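Local coordinates for putative glyoxalase superfamily protein (PDB 3IUZ), which probably acts as an iron(II)-dependent dioxygenase of the 2-oxoadipate dioxygenase/decarboxylase family, forming 2-hydroxyglutarate from 2-oxoadipate, at residues 239-244 against 301-306; 61-66 against 275-280; 48-53 against 137-142. All coordinates share one frame; numbering follows the deposited sequence. Where two conformers were deposited one is given.

Contact 1: 239-244 against 301-306; sequences ATDRVD and SFYEFI
Residues 239-242 and 302-306 pair as neighbouring parallel strands in the mixed sheet of this glyoxalase-clan fold, with Thr240 beside Glu304 and Asp241 beside Phe305. Their backbones exchange hydrogen bonds in the staggered parallel pattern: Glu304 N donates to Ala239 O (2.8 Å), while Asp241 gives its N-H to Glu304 O and receives that of Ile306. Val243 N gives its hydrogen to Ile306 O at 2.8 Å in a nearly straight bond (167°).

Each face of the strand pair adds a polar bond of its own. On the face of Thr240, Glu304 and Ile306, the Thr240 hydroxyl OG1 donates to Glu304 OE1 (2.7 Å), an oxygen that also accepts from Gln274. Thr240 CG2 presses tightly on Ile306 CG2 at 3.4 Å. On the other face, near Phe54 of helix 42-60, a chi1 of -167° sets the Tyr303 ring opposite its own N and beside its carbonyl carbon, from where it stretches across to Asp241. Asp241 is held at both oxygens: OD1 accepts from Val79 N, and Tyr303 OH, 2.7 Å from Asp241 OD2, approaches from above a carboxylate plane that stands 86° to the ring.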
# COMPACT_ATOMS: atom_id res chain seq x y z
N ALA A 239 -5.94 1.83 0.41
CA ALA A 239 -5.49 2.83 1.33
C ALA A 239 -6.61 3.14 2.29
O ALA A 239 -7.78 3.11 1.91
CB ALA A 239 -5.09 4.10 0.62
N THR A 240 -6.23 3.52 3.51
CA THR A 240 -7.18 3.74 4.58
C THR A 240 -7.02 5.10 5.21
O THR A 240 -5.89 5.57 5.45
CB THR A 240 -7.04 2.64 5.64
OG1 THR A 240 -7.22 1.38 5.00
CG2 THR A 240 -8.06 2.77 6.82
N ASP A 241 -8.16 5.71 5.53
CA ASP A 241 -8.23 7.12 5.92
C ASP A 241 -8.80 7.07 7.33
O ASP A 241 -9.86 6.47 7.54
CB ASP A 241 -9.15 7.84 4.93
CG ASP A 241 -9.37 9.32 5.22
OD1 ASP A 241 -8.91 9.86 6.26
OD2 ASP A 241 -10.02 9.97 4.34
N ARG A 242 -8.07 7.67 8.27
CA ARG A 242 -8.46 7.65 9.67
C ARG A 242 -9.41 8.81 9.97
O ARG A 242 -9.01 9.99 9.88
CB ARG A 242 -7.23 7.72 10.60
CG ARG A 242 -7.60 7.54 12.06
CD ARG A 242 -6.38 7.80 12.98
NE ARG A 242 -5.23 6.96 12.59
CZ ARG A 242 -4.00 7.10 13.04
NH1 ARG A 242 -3.70 8.10 13.86
NH2 ARG A 242 -3.05 6.24 12.66
N VAL A 243 -10.65 8.47 10.32
CA VAL A 243 -11.72 9.45 10.50
C VAL A 243 -12.29 9.34 11.89
O VAL A 243 -12.09 8.32 12.60
CB VAL A 243 -12.85 9.31 9.42
CG1 VAL A 243 -12.28 9.54 7.99
CG2 VAL A 243 -13.54 7.91 9.48
N ASP A 244 -13.01 10.39 12.31
CA ASP A 244 -13.58 10.44 13.65
C ASP A 244 -14.68 9.44 13.84
O ASP A 244 -14.87 8.95 14.96
CB ASP A 244 -14.22 11.80 13.95
CG ASP A 244 -13.20 12.92 14.09
OD1 ASP A 244 -12.01 12.66 14.44
OD2 ASP A 244 -13.62 14.08 13.86
N SER A 301 -8.32 -2.00 -6.69
CA SER A 301 -8.08 -1.63 -5.29
C SER A 301 -9.22 -0.78 -4.75
O SER A 301 -10.13 -0.39 -5.50
CB SER A 301 -6.76 -0.88 -5.26
OG SER A 301 -5.72 -1.76 -5.66
N PHE A 302 -9.18 -0.45 -3.46
CA PHE A 302 -10.28 0.27 -2.79
C PHE A 302 -9.77 1.30 -1.77
O PHE A 302 -8.56 1.34 -1.44
CB PHE A 302 -11.34 -0.68 -2.16
CG PHE A 302 -10.85 -1.58 -1.03
CD1 PHE A 302 -10.32 -2.83 -1.30
CD2 PHE A 302 -10.97 -1.19 0.30
CE1 PHE A 302 -9.93 -3.68 -0.29
CE2 PHE A 302 -10.55 -2.03 1.33
CZ PHE A 302 -10.04 -3.30 1.03
N TYR A 303 -10.68 2.17 -1.37
CA TYR A 303 -10.44 3.23 -0.38
C TYR A 303 -11.27 2.88 0.84
O TYR A 303 -12.47 2.64 0.73
CB TYR A 303 -10.87 4.58 -0.93
CG TYR A 303 -10.41 5.80 -0.15
CD1 TYR A 303 -11.14 6.29 0.92
CD2 TYR A 303 -9.30 6.52 -0.56
CE1 TYR A 303 -10.74 7.42 1.61
CE2 TYR A 303 -8.92 7.67 0.11
CZ TYR A 303 -9.62 8.11 1.18
OH TYR A 303 -9.20 9.24 1.86
N GLU A 304 -10.62 2.89 2.00
CA GLU A 304 -11.19 2.41 3.22
C GLU A 304 -11.10 3.48 4.32
O GLU A 304 -10.23 4.34 4.30
CB GLU A 304 -10.42 1.15 3.67
CG GLU A 304 -10.81 0.57 5.07
CD GLU A 304 -9.99 -0.66 5.40
OE1 GLU A 304 -8.86 -0.53 5.92
OE2 GLU A 304 -10.47 -1.76 5.08
N PHE A 305 -12.02 3.39 5.25
CA PHE A 305 -12.09 4.29 6.39
C PHE A 305 -11.90 3.50 7.68
O PHE A 305 -12.34 2.35 7.81
CB PHE A 305 -13.45 4.96 6.47
CG PHE A 305 -13.77 5.80 5.29
CD1 PHE A 305 -13.19 7.03 5.13
CD2 PHE A 305 -14.62 5.35 4.32
CE1 PHE A 305 -13.46 7.82 4.02
CE2 PHE A 305 -14.91 6.17 3.22
CZ PHE A 305 -14.31 7.40 3.09
N ILE A 306 -11.28 4.16 8.66
CA ILE A 306 -11.02 3.51 9.94
C ILE A 306 -11.19 4.55 11.03
O ILE A 306 -10.84 5.71 10.85
CB ILE A 306 -9.60 2.93 9.99
CG1 ILE A 306 -9.40 2.02 11.22
CG2 ILE A 306 -8.54 4.04 9.92
CD1 ILE A 306 -8.19 1.00 11.00

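Contact 2: 61-66 against 275-280; sequences VPTGRA and TAFRAD
One face of the Phe277 ring carries the methyl of Thr63: CG2 stands 3.3 Å above the ring plane, displaced toward the CG-CD1 side, in a CH-pi contact. The carboxylate of Asp280, a second flat group, is gripped in two ways by the same threonine. Asp280 OD1 offers its syn lone pair to Thr63 OG1 at 2.6 Å, whereas Asp280 OD2 is met from above the carboxylate plane by Thr63 N, 3.1 Å away and nearly straight at 167°. Two bonds from one residue fix the rotation of the carboxylate.

Thr63 can serve both partners because its branches diverge. With chi1 at -53°, OG1 lies beside its own backbone N, so hydroxyl and N-H face Asp280 together, while CG2 swings to the aromatic ring. Around the acid the fit is close: Val61 CG1 comes to 3.2 Å from Asp280 OD2, and the ring carbon Pro62 CD lies 3.6 Å from Asp280 CG.

Phe277 and Asp280 are themselves tied by backbone hydrogen bonds to strand 293-306, so the loop joins the start of helix 62-73 to that strand. Val61 is the N-cap residue and Pro62 begins the helix, a favoured place for proline. A carboxylate accepting a first-turn N-H here is the classic pairing of an acidic side chain with a helix N-terminus, where the helix dipole would probably favour its negative charge.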
# COMPACT_ATOMS: atom_id res chain seq x y z
N VAL A 61 -8.07 4.41 -8.16
CA VAL A 61 -9.23 4.12 -7.31
C VAL A 61 -10.17 5.35 -7.40
O VAL A 61 -10.17 6.22 -6.55
CB VAL A 61 -8.81 3.81 -5.90
CG1 VAL A 61 -10.08 3.44 -5.01
CG2 VAL A 61 -7.78 2.69 -5.88
N PRO A 62 -10.94 5.43 -8.52
CA PRO A 62 -11.78 6.56 -8.78
C PRO A 62 -12.81 6.88 -7.68
O PRO A 62 -13.11 8.02 -7.47
CB PRO A 62 -12.43 6.21 -10.13
CG PRO A 62 -12.13 4.83 -10.38
CD PRO A 62 -10.90 4.51 -9.66
N THR A 63 -13.29 5.90 -6.94
CA THR A 63 -14.22 6.20 -5.84
C THR A 63 -13.50 6.94 -4.72
O THR A 63 -14.06 7.84 -4.09
CB THR A 63 -14.91 4.88 -5.34
OG1 THR A 63 -15.51 4.19 -6.48
CG2 THR A 63 -15.98 5.19 -4.38
N GLY A 64 -12.23 6.58 -4.50
CA GLY A 64 -11.37 7.33 -3.60
C GLY A 64 -11.14 8.74 -4.05
O GLY A 64 -11.20 9.65 -3.27
N ARG A 65 -10.84 8.92 -5.33
CA ARG A 65 -10.65 10.23 -5.90
C ARG A 65 -11.89 11.11 -5.71
O ARG A 65 -11.75 12.30 -5.35
CB ARG A 65 -10.27 10.08 -7.37
CG ARG A 65 -9.61 11.29 -8.01
CD ARG A 65 -8.80 10.85 -9.24
NE ARG A 65 -9.65 10.28 -10.31
CZ ARG A 65 -9.59 9.02 -10.81
NH1 ARG A 65 -8.72 8.09 -10.35
NH2 ARG A 65 -10.42 8.68 -11.79
N ALA A 66 -13.09 10.54 -5.89
CA ALA A 66 -14.35 11.26 -5.67
C ALA A 66 -14.53 11.77 -4.26
O ALA A 66 -14.85 12.96 -4.01
CB ALA A 66 -15.57 10.34 -6.01
N THR A 275 -14.56 0.44 7.58
CA THR A 275 -15.49 0.18 6.48
C THR A 275 -14.91 0.75 5.21
O THR A 275 -14.07 1.66 5.26
CB THR A 275 -16.89 0.73 6.79
OG1 THR A 275 -17.85 0.11 5.92
CG2 THR A 275 -16.92 2.26 6.70
N ALA A 276 -15.36 0.26 4.05
CA ALA A 276 -14.74 0.67 2.79
C ALA A 276 -15.74 0.92 1.69
O ALA A 276 -16.85 0.40 1.72
CB ALA A 276 -13.72 -0.42 2.32
N PHE A 277 -15.32 1.69 0.70
CA PHE A 277 -15.92 1.59 -0.62
C PHE A 277 -15.57 0.26 -1.24
O PHE A 277 -14.51 -0.31 -0.98
CB PHE A 277 -15.43 2.67 -1.58
CG PHE A 277 -15.81 4.04 -1.17
CD1 PHE A 277 -17.11 4.50 -1.33
CD2 PHE A 277 -14.88 4.91 -0.66
CE1 PHE A 277 -17.46 5.77 -0.96
CE2 PHE A 277 -15.24 6.21 -0.27
CZ PHE A 277 -16.53 6.63 -0.42
N ARG A 278 -16.47 -0.26 -2.07
CA ARG A 278 -16.13 -1.44 -2.87
C ARG A 278 -14.99 -1.06 -3.83
O ARG A 278 -14.78 0.12 -4.16
CB ARG A 278 -17.36 -1.98 -3.63
CG ARG A 278 -18.36 -2.70 -2.73
CD ARG A 278 -19.80 -2.66 -3.22
NE ARG A 278 -20.76 -3.27 -2.27
CZ ARG A 278 -21.85 -2.68 -1.77
NH1 ARG A 278 -22.21 -1.44 -2.14
NH2 ARG A 278 -22.63 -3.33 -0.94
N ALA A 279 -14.27 -2.08 -4.27
CA ALA A 279 -13.16 -1.90 -5.17
C ALA A 279 -13.63 -1.52 -6.55
O ALA A 279 -14.60 -2.05 -7.08
CB ALA A 279 -12.27 -3.19 -5.23
N ASP A 280 -12.92 -0.60 -7.14
CA ASP A 280 -13.18 -0.18 -8.49
C ASP A 280 -12.62 -1.21 -9.47
O ASP A 280 -11.52 -1.69 -9.27
CB ASP A 280 -12.48 1.19 -8.67
CG ASP A 280 -13.19 2.29 -7.89
OD1 ASP A 280 -14.42 2.48 -8.12
OD2 ASP A 280 -12.55 2.94 -7.04

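Contact 3: 48-53 against 137-142; sequences ALNMVL and EGIAQF
Asn50, from the middle of helix 42-60, meets in turn Ile139, Ala140 and Phe142, where a loop runs into strand 141-147; this is helix-on-sheet packing in the buried interior of the glyoxalase-clan fold. Ile139 comes first and touches the amide with its branch methyl, Ile139 CG2 lying 3.6 Å from Asn50 ND2. Ala140 follows and meets the same nitrogen twice: Ala140 CB is 3.5 Å from Asn50 ND2, and the carbonyl O of Ala140 is 3.4 Å from that atom. Asn50 ND2 also forms a hydrogen bond with the hydroxyl of Tyr112, which gives this buried amide nitrogen a partner on strand 112-120.

Phe142 brings the chain back to the helix. Its CG sits beside the backbone N (chi1 -81°), and from there the ring extends toward the helix and presents its CE1-CZ end to Asn50 and Leu53. The Tyr112 ring packs edge-to-face with that of Phe142, so one tyrosine touches both the aromatic ring and the amide. Leu53, almost one turn beyond Asn50, brings its CD1 to the ring edge, 4.2 Å from Phe142 CZ. The amide plane is inclined 56° to the ring, and its oxygen nestles against two ring carbons, with Asn50 OD1 3.1 Å from Phe142 CE1.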
# COMPACT_ATOMS: atom_id res chain seq x y z
N ALA A 48 6.80 11.19 3.10
CA ALA A 48 6.69 11.62 1.68
C ALA A 48 6.48 10.44 0.78
O ALA A 48 5.57 10.52 -0.09
CB ALA A 48 7.84 12.44 1.22
N LEU A 49 7.22 9.35 0.97
CA LEU A 49 6.98 8.14 0.16
C LEU A 49 5.50 7.72 0.25
O LEU A 49 4.86 7.43 -0.78
CB LEU A 49 7.86 6.97 0.55
CG LEU A 49 7.56 5.60 -0.04
CD1 LEU A 49 7.78 5.62 -1.57
CD2 LEU A 49 8.36 4.47 0.64
N ASN A 50 4.98 7.68 1.48
CA ASN A 50 3.62 7.26 1.71
C ASN A 50 2.62 8.11 0.96
O ASN A 50 1.65 7.60 0.45
CB ASN A 50 3.25 7.28 3.20
CG ASN A 50 3.87 6.12 3.95
OD1 ASN A 50 4.47 5.25 3.32
ND2 ASN A 50 3.81 6.15 5.32
N MSE A 51 2.87 9.42 0.95
CA MSE A 51 2.00 10.33 0.29
C MSE A 51 2.04 10.12 -1.24
O MSE A 51 1.01 10.30 -1.91
CB MSE A 51 2.36 11.77 0.71
CG MSE A 51 2.01 12.09 2.23
SE MSE A 51 2.65 13.78 2.73
CE MSE A 51 1.19 14.91 2.14
N VAL A 52 3.22 9.82 -1.79
CA VAL A 52 3.37 9.58 -3.21
C VAL A 52 2.60 8.33 -3.55
O VAL A 52 1.85 8.30 -4.56
CB VAL A 52 4.84 9.52 -3.64
CG1 VAL A 52 4.95 9.07 -5.11
CG2 VAL A 52 5.51 10.88 -3.37
N LEU A 53 2.68 7.32 -2.67
CA LEU A 53 2.02 6.05 -2.91
C LEU A 53 0.49 6.21 -2.81
O LEU A 53 -0.26 5.63 -3.59
CB LEU A 53 2.55 4.95 -1.94
CG LEU A 53 3.99 4.47 -2.21
CD1 LEU A 53 4.45 3.49 -1.09
CD2 LEU A 53 4.10 3.84 -3.62
N GLU A 137 2.07 6.59 15.53
CA GLU A 137 0.68 6.99 15.41
C GLU A 137 0.40 7.98 14.29
O GLU A 137 -0.74 8.08 13.85
CB GLU A 137 0.16 7.60 16.70
CG GLU A 137 0.27 6.65 17.85
CD GLU A 137 -0.22 7.26 19.15
OE1 GLU A 137 -0.69 8.42 19.16
OE2 GLU A 137 -0.14 6.56 20.17
N GLY A 138 1.43 8.66 13.79
CA GLY A 138 1.21 9.68 12.77
C GLY A 138 1.55 9.29 11.35
O GLY A 138 0.84 9.66 10.43
N ILE A 139 2.67 8.60 11.16
CA ILE A 139 3.07 8.13 9.84
C ILE A 139 2.21 6.91 9.53
O ILE A 139 1.97 6.09 10.42
CB ILE A 139 4.58 7.79 9.82
CG1 ILE A 139 5.40 9.09 9.83
CG2 ILE A 139 4.92 6.93 8.62
CD1 ILE A 139 6.91 8.85 10.04
N ALA A 140 1.72 6.77 8.31
CA ALA A 140 0.88 5.62 7.97
C ALA A 140 1.61 4.33 8.24
O ALA A 140 2.82 4.25 8.00
CB ALA A 140 0.51 5.63 6.48
N GLN A 141 0.87 3.32 8.69
CA GLN A 141 1.41 1.99 8.83
C GLN A 141 1.39 1.31 7.48
O GLN A 141 0.68 1.75 6.56
CB GLN A 141 0.63 1.16 9.82
CG GLN A 141 0.78 1.59 11.24
CD GLN A 141 0.05 0.63 12.17
OE1 GLN A 141 0.58 -0.41 12.57
NE2 GLN A 141 -1.20 0.96 12.48
N PHE A 142 2.17 0.23 7.36
CA PHE A 142 2.09 -0.68 6.23
C PHE A 142 1.52 -1.98 6.75
O PHE A 142 1.97 -2.52 7.80
CB PHE A 142 3.45 -0.96 5.63
CG PHE A 142 3.93 0.10 4.69
CD1 PHE A 142 4.47 1.28 5.16
CD2 PHE A 142 3.76 -0.07 3.32
CE1 PHE A 142 4.88 2.28 4.27
CE2 PHE A 142 4.17 0.91 2.43
CZ PHE A 142 4.73 2.07 2.88

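How the contacts relate
All three contacts reach one mixed sheet. Contacts 1 and 2 are close neighbours, centres about 9 Å apart, because strands 293-306 and 275-276 pair directly: Phe305 N lies 2.7 Å from Thr275 O, a probable hydrogen bond. Contact 3 lies about 13 Å from contact 1, centre to centre, joined through Arg242 NH1 and Glu137 O, and about 19 Å from contact 2. Helices 42-60 and 62-73 follow each other in the chain, and contacts 3 and 2 bring them in turn to the sheet. Contact 3 closes before contact 1 opens, while contact 2 interlaces with both, so parts far apart in the sequence meet on one sheet.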